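Local coordinates for protein glutathione S-transferase omega-like 2 (Saccharomyces cerevisiae, PDB 5LKB) that acts as a glutathione-dependent thiol transferase, reducing dehydroascorbate and dimethylarsinic acid and reacting with glutathionyl-(hydro)quinones, at residues L199-A202 with Q207-D210; A202-Q207 with G280-E285; F277-G280 with E285-I288. All coordinates share one frame; numbering follows the deposited sequence.

Interaction 1: residues L199-A202 with Q207-D210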
loop_
_atom_site.group_PDB
_atom_site.type_symbol
_atom_site.label_atom_id
_atom_site.label_comp_id
_atom_site.label_asym_id
_atom_site.label_seq_id
_atom_site.Cartn_x
_atom_site.Cartn_y
_atom_site.Cartn_z
ATOM N N LEU A 199 -23.091 -23.748 12.660
ATOM C CA LEU A 199 -22.152 -22.619 12.700
ATOM C C LEU A 199 -22.422 -21.667 13.855
ATOM O O LEU A 199 -21.628 -20.771 14.130
ATOM C CB LEU A 199 -22.181 -21.931 11.334
ATOM C CG LEU A 199 -21.645 -22.791 10.190
ATOM C CD1 LEU A 199 -21.998 -22.201 8.866
ATOM C CD2 LEU A 199 -20.173 -22.972 10.283
ATOM N N VAL A 200 -23.509 -21.862 14.586
ATOM C CA VAL A 200 -23.879 -21.004 15.716
ATOM C C VAL A 200 -24.369 -21.925 16.847
ATOM O O VAL A 200 -25.547 -21.865 17.257
ATOM C CB VAL A 200 -24.941 -19.989 15.303
ATOM C CG1 VAL A 200 -25.081 -18.969 16.399
ATOM C CG2 VAL A 200 -24.537 -19.284 13.973
ATOM N N PRO A 201 -23.506 -22.788 17.368
ATOM C CA PRO A 201 -23.926 -23.682 18.471
ATOM C C PRO A 201 -24.351 -22.920 19.720
ATOM O O PRO A 201 -23.763 -21.913 20.118
ATOM C CB PRO A 201 -22.677 -24.530 18.751
ATOM C CG PRO A 201 -21.536 -23.813 18.114
ATOM C CD PRO A 201 -22.101 -22.995 16.989
ATOM N N ALA A 202 -25.353 -23.474 20.403
ATOM C CA ALA A 202 -25.916 -22.790 21.552
ATOM C C ALA A 202 -24.880 -22.464 22.608
ATOM O O ALA A 202 -24.945 -21.402 23.238
ATOM C CB ALA A 202 -26.948 -23.729 22.192
ATOM N N GLN A 207 -20.987 -15.777 22.915
ATOM C CA GLN A 207 -19.613 -15.380 22.552
ATOM C C GLN A 207 -19.492 -15.054 21.068
ATOM O O GLN A 207 -18.734 -14.147 20.702
ATOM C CB GLN A 207 -18.598 -16.456 22.898
ATOM C CG GLN A 207 -18.466 -16.764 24.373
ATOM C CD GLN A 207 -17.799 -18.086 24.590
ATOM O OE1 GLN A 207 -16.577 -18.200 24.570
ATOM N NE2 GLN A 207 -18.613 -19.114 24.780
ATOM N N ILE A 208 -20.148 -15.822 20.192
ATOM C CA ILE A 208 -20.196 -15.466 18.765
ATOM C C ILE A 208 -20.802 -14.096 18.559
ATOM O O ILE A 208 -20.275 -13.258 17.818
ATOM C CB ILE A 208 -20.941 -16.533 17.951
ATOM C CG1 ILE A 208 -20.138 -17.818 17.869
ATOM C CG2 ILE A 208 -21.343 -16.020 16.577
ATOM C CD1 ILE A 208 -20.910 -19.030 17.392
ATOM N N ASP A 209 -21.938 -13.818 19.196
ATOM C CA ASP A 209 -22.558 -12.523 18.994
ATOM C C ASP A 209 -21.677 -11.380 19.507
ATOM O O ASP A 209 -21.623 -10.309 18.891
ATOM C CB ASP A 209 -23.919 -12.461 19.680
ATOM C CG ASP A 209 -24.971 -13.206 18.925
ATOM O OD1 ASP A 209 -24.831 -13.464 17.712
ATOM O OD2 ASP A 209 -25.975 -13.625 19.566
ATOM N N ASP A 210 -21.028 -11.570 20.662
ATOM C CA ASP A 210 -20.223 -10.494 21.241
ATOM C C ASP A 210 -18.983 -10.246 20.390
ATOM O O ASP A 210 -18.634 -9.095 20.152
ATOM C CB ASP A 210 -19.816 -10.855 22.667
ATOM C CG ASP A 210 -20.993 -10.834 23.650
ATOM O OD1 ASP A 210 -22.078 -10.306 23.301
ATOM O OD2 ASP A 210 -20.771 -11.327 24.785
#
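Ile208, reaching out from the first turn of helix 205-220, makes every close contact with the loop at Leu199, Val200 and Pro201, a compact case of one branched side chain packing against the loop that leads into its own helix. The apolar contacts converge on one methyl. CG1 of Ile208 stands anti to its carbonyl carbon (chi1 -70°) and the chain runs on extended, which carries CD1 out to the opposing backbone. There it rests 3.9 Å from CA of Val200, while CG1 of Val200 lies 4.3 Å from the same CD1. The ring of Pro201 comes across the isoleucine at about a right angle, its CD 4.2 Å from Ile208 CD1. Three backbone groups of 199-202 have polar partners outside the contact. CD1 of Ile208 also sits 3.8 Å from O of Leu199, a carbonyl that accepts the backbone N-H of Glu285; N of Leu199 is bound by Asn182 and N of Val200 by Asp198. Asp209, next to Ile208 on the helix, turns its charge to Arg179. The contact itself is van der Waals in kind and sets no bond direction; the orientation of this loop is probably set by the backbone bonds of Leu199 and Val200.

Interaction 2: residues A202-Q207 with G280-E285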
loop_
_atom_site.group_PDB
_atom_site.type_symbol
_atom_site.label_atom_id
_atom_site.label_comp_id
_atom_site.label_asym_id
_atom_site.label_seq_id
_atom_site.Cartn_x
_atom_site.Cartn_y
_atom_site.Cartn_z
ATOM N N ALA A 202 -25.353 -23.474 20.403
ATOM C CA ALA A 202 -25.916 -22.790 21.552
ATOM C C ALA A 202 -24.880 -22.464 22.608
ATOM O O ALA A 202 -24.945 -21.402 23.238
ATOM C CB ALA A 202 -26.948 -23.729 22.192
ATOM N N GLN A 203 -23.960 -23.374 22.877
ATOM C CA GLN A 203 -22.972 -23.112 23.920
ATOM C C GLN A 203 -22.049 -21.946 23.586
ATOM O O GLN A 203 -21.455 -21.381 24.503
ATOM C CB GLN A 203 -22.132 -24.356 24.186
ATOM C CG GLN A 203 -22.925 -25.579 24.672
ATOM N N LEU A 204 -21.966 -21.570 22.308
ATOM C CA LEU A 204 -21.091 -20.489 21.827
ATOM C C LEU A 204 -21.859 -19.271 21.340
ATOM O O LEU A 204 -21.249 -18.232 21.057
ATOM C CB LEU A 204 -20.247 -21.049 20.672
ATOM C CG LEU A 204 -19.285 -22.192 21.016
ATOM C CD1 LEU A 204 -18.456 -22.640 19.796
ATOM C CD2 LEU A 204 -18.381 -21.845 22.203
ATOM N N LYS A 205 -23.184 -19.329 21.284
ATOM C CA LYS A 205 -23.957 -18.249 20.679
ATOM C C LYS A 205 -23.616 -16.877 21.264
ATOM O O LYS A 205 -23.344 -15.930 20.516
ATOM C CB LYS A 205 -25.469 -18.517 20.768
ATOM C CG LYS A 205 -26.243 -17.456 20.021
ATOM C CD LYS A 205 -27.735 -17.668 19.958
ATOM C CE LYS A 205 -28.297 -16.959 18.736
ATOM N NZ LYS A 205 -29.560 -16.229 18.974
ATOM N N THR A 206 -23.597 -16.731 22.599
ATOM C CA THR A 206 -23.399 -15.379 23.117
ATOM C C THR A 206 -21.981 -14.896 22.799
ATOM O O THR A 206 -21.795 -13.732 22.446
ATOM C CB THR A 206 -23.682 -15.283 24.612
ATOM O OG1 THR A 206 -22.754 -16.107 25.319
ATOM C CG2 THR A 206 -25.060 -15.770 24.901
ATOM N N GLN A 207 -20.987 -15.777 22.915
ATOM C CA GLN A 207 -19.613 -15.380 22.552
ATOM C C GLN A 207 -19.492 -15.054 21.068
ATOM O O GLN A 207 -18.734 -14.147 20.702
ATOM C CB GLN A 207 -18.598 -16.456 22.898
ATOM C CG GLN A 207 -18.466 -16.764 24.373
ATOM C CD GLN A 207 -17.799 -18.086 24.590
ATOM O OE1 GLN A 207 -16.577 -18.200 24.570
ATOM N NE2 GLN A 207 -18.613 -19.114 24.780
ATOM N N GLY A 280 -14.430 -20.586 20.696
ATOM C CA GLY A 280 -14.397 -21.977 21.049
ATOM C C GLY A 280 -13.339 -22.751 20.298
ATOM O O GLY A 280 -12.296 -22.222 19.891
ATOM N N ASP A 281 -13.633 -24.022 20.067
ATOM C CA ASP A 281 -12.676 -24.947 19.485
ATOM C C ASP A 281 -13.173 -25.569 18.183
ATOM O O ASP A 281 -12.663 -26.601 17.759
ATOM C CB ASP A 281 -12.309 -26.014 20.521
ATOM C CG ASP A 281 -13.498 -26.820 20.964
ATOM O OD1 ASP A 281 -14.644 -26.438 20.660
ATOM O OD2 ASP A 281 -13.293 -27.858 21.626
ATOM N N GLN A 282 -14.159 -24.945 17.529
ATOM C CA GLN A 282 -14.694 -25.410 16.257
ATOM C C GLN A 282 -14.959 -24.203 15.343
ATOM O O GLN A 282 -15.107 -23.067 15.804
ATOM C CB GLN A 282 -16.032 -26.169 16.468
ATOM C CG GLN A 282 -17.080 -25.223 17.015
ATOM C CD GLN A 282 -18.481 -25.793 17.106
ATOM O OE1 GLN A 282 -18.862 -26.316 18.136
ATOM N NE2 GLN A 282 -19.272 -25.629 16.041
ATOM N N LEU A 283 -15.099 -24.507 14.044
ATOM C CA LEU A 283 -15.481 -23.500 13.064
ATOM C C LEU A 283 -16.885 -22.996 13.339
ATOM O O LEU A 283 -17.837 -23.773 13.493
ATOM C CB LEU A 283 -15.401 -24.088 11.675
ATOM C CG LEU A 283 -15.800 -23.244 10.465
ATOM C CD1 LEU A 283 -14.719 -22.255 10.219
ATOM C CD2 LEU A 283 -16.062 -24.066 9.204
ATOM N N THR A 284 -17.023 -21.702 13.398
ATOM C CA THR A 284 -18.276 -21.013 13.591
ATOM C C THR A 284 -18.425 -19.855 12.628
ATOM O O THR A 284 -17.473 -19.441 11.919
ATOM C CB THR A 284 -18.452 -20.489 15.021
ATOM O OG1 THR A 284 -17.711 -19.263 15.189
ATOM C CG2 THR A 284 -18.074 -21.542 16.086
ATOM N N GLU A 285 -19.624 -19.297 12.649
ATOM C CA GLU A 285 -19.955 -18.079 11.932
ATOM C C GLU A 285 -18.976 -16.938 12.227
ATOM O O GLU A 285 -18.740 -16.086 11.355
ATOM C CB GLU A 285 -21.339 -17.633 12.379
ATOM C CG GLU A 285 -21.785 -16.358 11.818
ATOM C CD GLU A 285 -23.148 -15.944 12.381
ATOM O OE1 GLU A 285 -23.203 -15.002 13.203
ATOM O OE2 GLU A 285 -24.150 -16.560 11.964
#
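The forked end of Leu204 fits against the curve of the 280-285 loop, showing how a single leucine can couple two chain segments more than seventy residues apart. The tightly packed part is formed by Leu204, Gly280 and Thr284, with the leucine the most heavily covered of the three. CD1 meets CG2 of Thr284 at 3.9 Å, the two side chains crossing at about a right angle. CD2 takes the other direction and settles 4.1 Å from CA of Gly280. The positive phi of Gly280, 63°, by itself favours glycine, and a beta-carbon there would in addition come within 2.9 Å of Leu204 CD1, a likely clash.

Gln282 belongs to the edge, where little surface is covered. Its extended chain runs past the leucine, touching with CG, 4.0 Å from Leu204 CD1, and with its amide carbon and OE1, while NE2 makes a weak bond of 3.5 Å to O of Leu283. Pro201 packs on the same glutamine. Beyond this edge Gln203 and Lys205 are exposed and make no contact with 280-285.

At the buried end Thr284 does double duty: its methyl receives Leu204, while OG1 accepts the N-H of Ala286. Thr284 is thus the N-cap of helix 285-304, the start of the Thr-x-x-Asp sequence found at the corresponding helix of the GST C-terminal domain.

Interaction 3: residues F277-G280 with E285-I288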
loop_
_atom_site.group_PDB
_atom_site.type_symbol
_atom_site.label_atom_id
_atom_site.label_comp_id
_atom_site.label_asym_id
_atom_site.label_seq_id
_atom_site.Cartn_x
_atom_site.Cartn_y
_atom_site.Cartn_z
ATOM N N PHE A 277 -9.586 -21.694 16.132
ATOM C CA PHE A 277 -10.686 -20.848 15.680
ATOM C C PHE A 277 -10.911 -19.699 16.656
ATOM O O PHE A 277 -10.411 -19.692 17.778
ATOM C CB PHE A 277 -12.004 -21.657 15.509
ATOM C CG PHE A 277 -11.862 -22.831 14.594
ATOM C CD1 PHE A 277 -11.889 -22.640 13.224
ATOM C CD2 PHE A 277 -11.674 -24.118 15.087
ATOM C CE1 PHE A 277 -11.756 -23.692 12.365
ATOM C CE2 PHE A 277 -11.541 -25.164 14.221
ATOM C CZ PHE A 277 -11.574 -24.947 12.838
ATOM N N THR A 278 -11.624 -18.683 16.181
ATOM C CA THR A 278 -11.785 -17.451 16.959
ATOM C C THR A 278 -12.615 -17.671 18.221
ATOM O O THR A 278 -12.304 -17.104 19.276
ATOM C CB THR A 278 -12.404 -16.312 16.142
ATOM O OG1 THR A 278 -13.610 -16.735 15.483
ATOM C CG2 THR A 278 -11.372 -15.779 15.095
ATOM N N VAL A 279 -13.687 -18.466 18.120
ATOM C CA VAL A 279 -14.623 -18.678 19.224
ATOM C C VAL A 279 -14.723 -20.181 19.468
ATOM O O VAL A 279 -15.021 -20.960 18.548
ATOM C CB VAL A 279 -15.995 -18.056 18.932
ATOM C CG1 VAL A 279 -16.985 -18.361 20.051
ATOM C CG2 VAL A 279 -15.839 -16.609 18.788
ATOM N N GLY A 280 -14.430 -20.586 20.696
ATOM C CA GLY A 280 -14.397 -21.977 21.049
ATOM C C GLY A 280 -13.339 -22.751 20.298
ATOM O O GLY A 280 -12.296 -22.222 19.891
ATOM N N GLU A 285 -19.624 -19.297 12.649
ATOM C CA GLU A 285 -19.955 -18.079 11.932
ATOM C C GLU A 285 -18.976 -16.938 12.227
ATOM O O GLU A 285 -18.740 -16.086 11.355
ATOM C CB GLU A 285 -21.339 -17.633 12.379
ATOM C CG GLU A 285 -21.785 -16.358 11.818
ATOM C CD GLU A 285 -23.148 -15.944 12.381
ATOM O OE1 GLU A 285 -23.203 -15.002 13.203
ATOM O OE2 GLU A 285 -24.150 -16.560 11.964
ATOM N N ALA A 286 -18.458 -16.878 13.456
ATOM C CA ALA A 286 -17.517 -15.807 13.802
ATOM C C ALA A 286 -16.301 -15.885 12.898
ATOM O O ALA A 286 -15.771 -14.843 12.473
ATOM C CB ALA A 286 -17.066 -15.934 15.259
ATOM N N ASP A 287 -15.825 -17.112 12.615
ATOM C CA ASP A 287 -14.689 -17.260 11.692
ATOM C C ASP A 287 -15.057 -16.797 10.289
ATOM O O ASP A 287 -14.235 -16.146 9.589
ATOM C CB ASP A 287 -14.213 -18.695 11.635
ATOM C CG ASP A 287 -13.768 -19.195 12.950
ATOM O OD1 ASP A 287 -12.791 -18.706 13.516
ATOM O OD2 ASP A 287 -14.411 -20.162 13.464
ATOM N N ILE A 288 -16.230 -17.160 9.835
ATOM C CA ILE A 288 -16.674 -16.817 8.494
ATOM C C ILE A 288 -16.694 -15.313 8.320
ATOM O O ILE A 288 -16.167 -14.770 7.342
ATOM C CB ILE A 288 -18.031 -17.487 8.193
ATOM C CG1 ILE A 288 -17.843 -19.010 8.167
ATOM C CG2 ILE A 288 -18.618 -16.951 6.877
ATOM C CD1 ILE A 288 -19.122 -19.798 8.080
HETATM O O HOH W 1 -15.197 -19.852 16.054
#
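The irregular chain 277-280 runs past the first turn of helix 285-304, coming closest where CA of Thr278 lies 6.0 Å from CA of Asp287. The aspartate carboxylate grips that approach. Its OD1 receives the N-H of Thr278 on the syn lone pair at 2.9 Å, almost straight at 173°. The hydroxyl of Thr278 donates to the same OD1, also at 2.9 Å, but arrives from above the carboxylate plane, 68° out of it; a chi1 of 51° sets OG1 between backbone N and carbonyl carbon, where it can do so. Trp322 is a further donor to this oxygen. Thr-x-x-Asp is the capping-box sequence known at this helix start in GSTs; here the aspartate makes its half, OD2 to N of Thr284, while the threonine hydroxyl caps N of Ala286. Water 1 donates to OD2 and accepts from N of Val279, bridging helix and loop. With an alanine at Asp287, the N-H and hydroxyl of Thr278 would probably lose their common acceptor, and the N-H of Thr284 its carboxylate partner. Two carbons of Phe277, CB and CD1, lie against OD2 of Asp287, each at 3.5 Å. Separately, CG2 of Val279 and CB of Ala286 form an apolar pair at 3.8 Å.

How the interactions relate
The three contacts cluster where the starts of helices 205-220 and 285-304 come together, their centres about 4 Å (interactions 1 and 2), 7 Å (2 and 3) and 8 Å (1 and 3) apart. Interaction 1 meets interaction 2 where CG of Pro201 packs 3.6 Å from NE2 of Gln282. Gln207 CB lies 3.8 Å from Val279 CG1, tying helix 205-220 to the loop of interaction 3, while Phe277 CD2 packs 3.3 Å from C of Gln282 in interaction 2. The cluster lies away from the glutathione site, yet Leu199 and Ile288, whose CD1 atoms are 3.8 Å apart, both touch helix 47-58, which begins directly after the nucleophile Cys46.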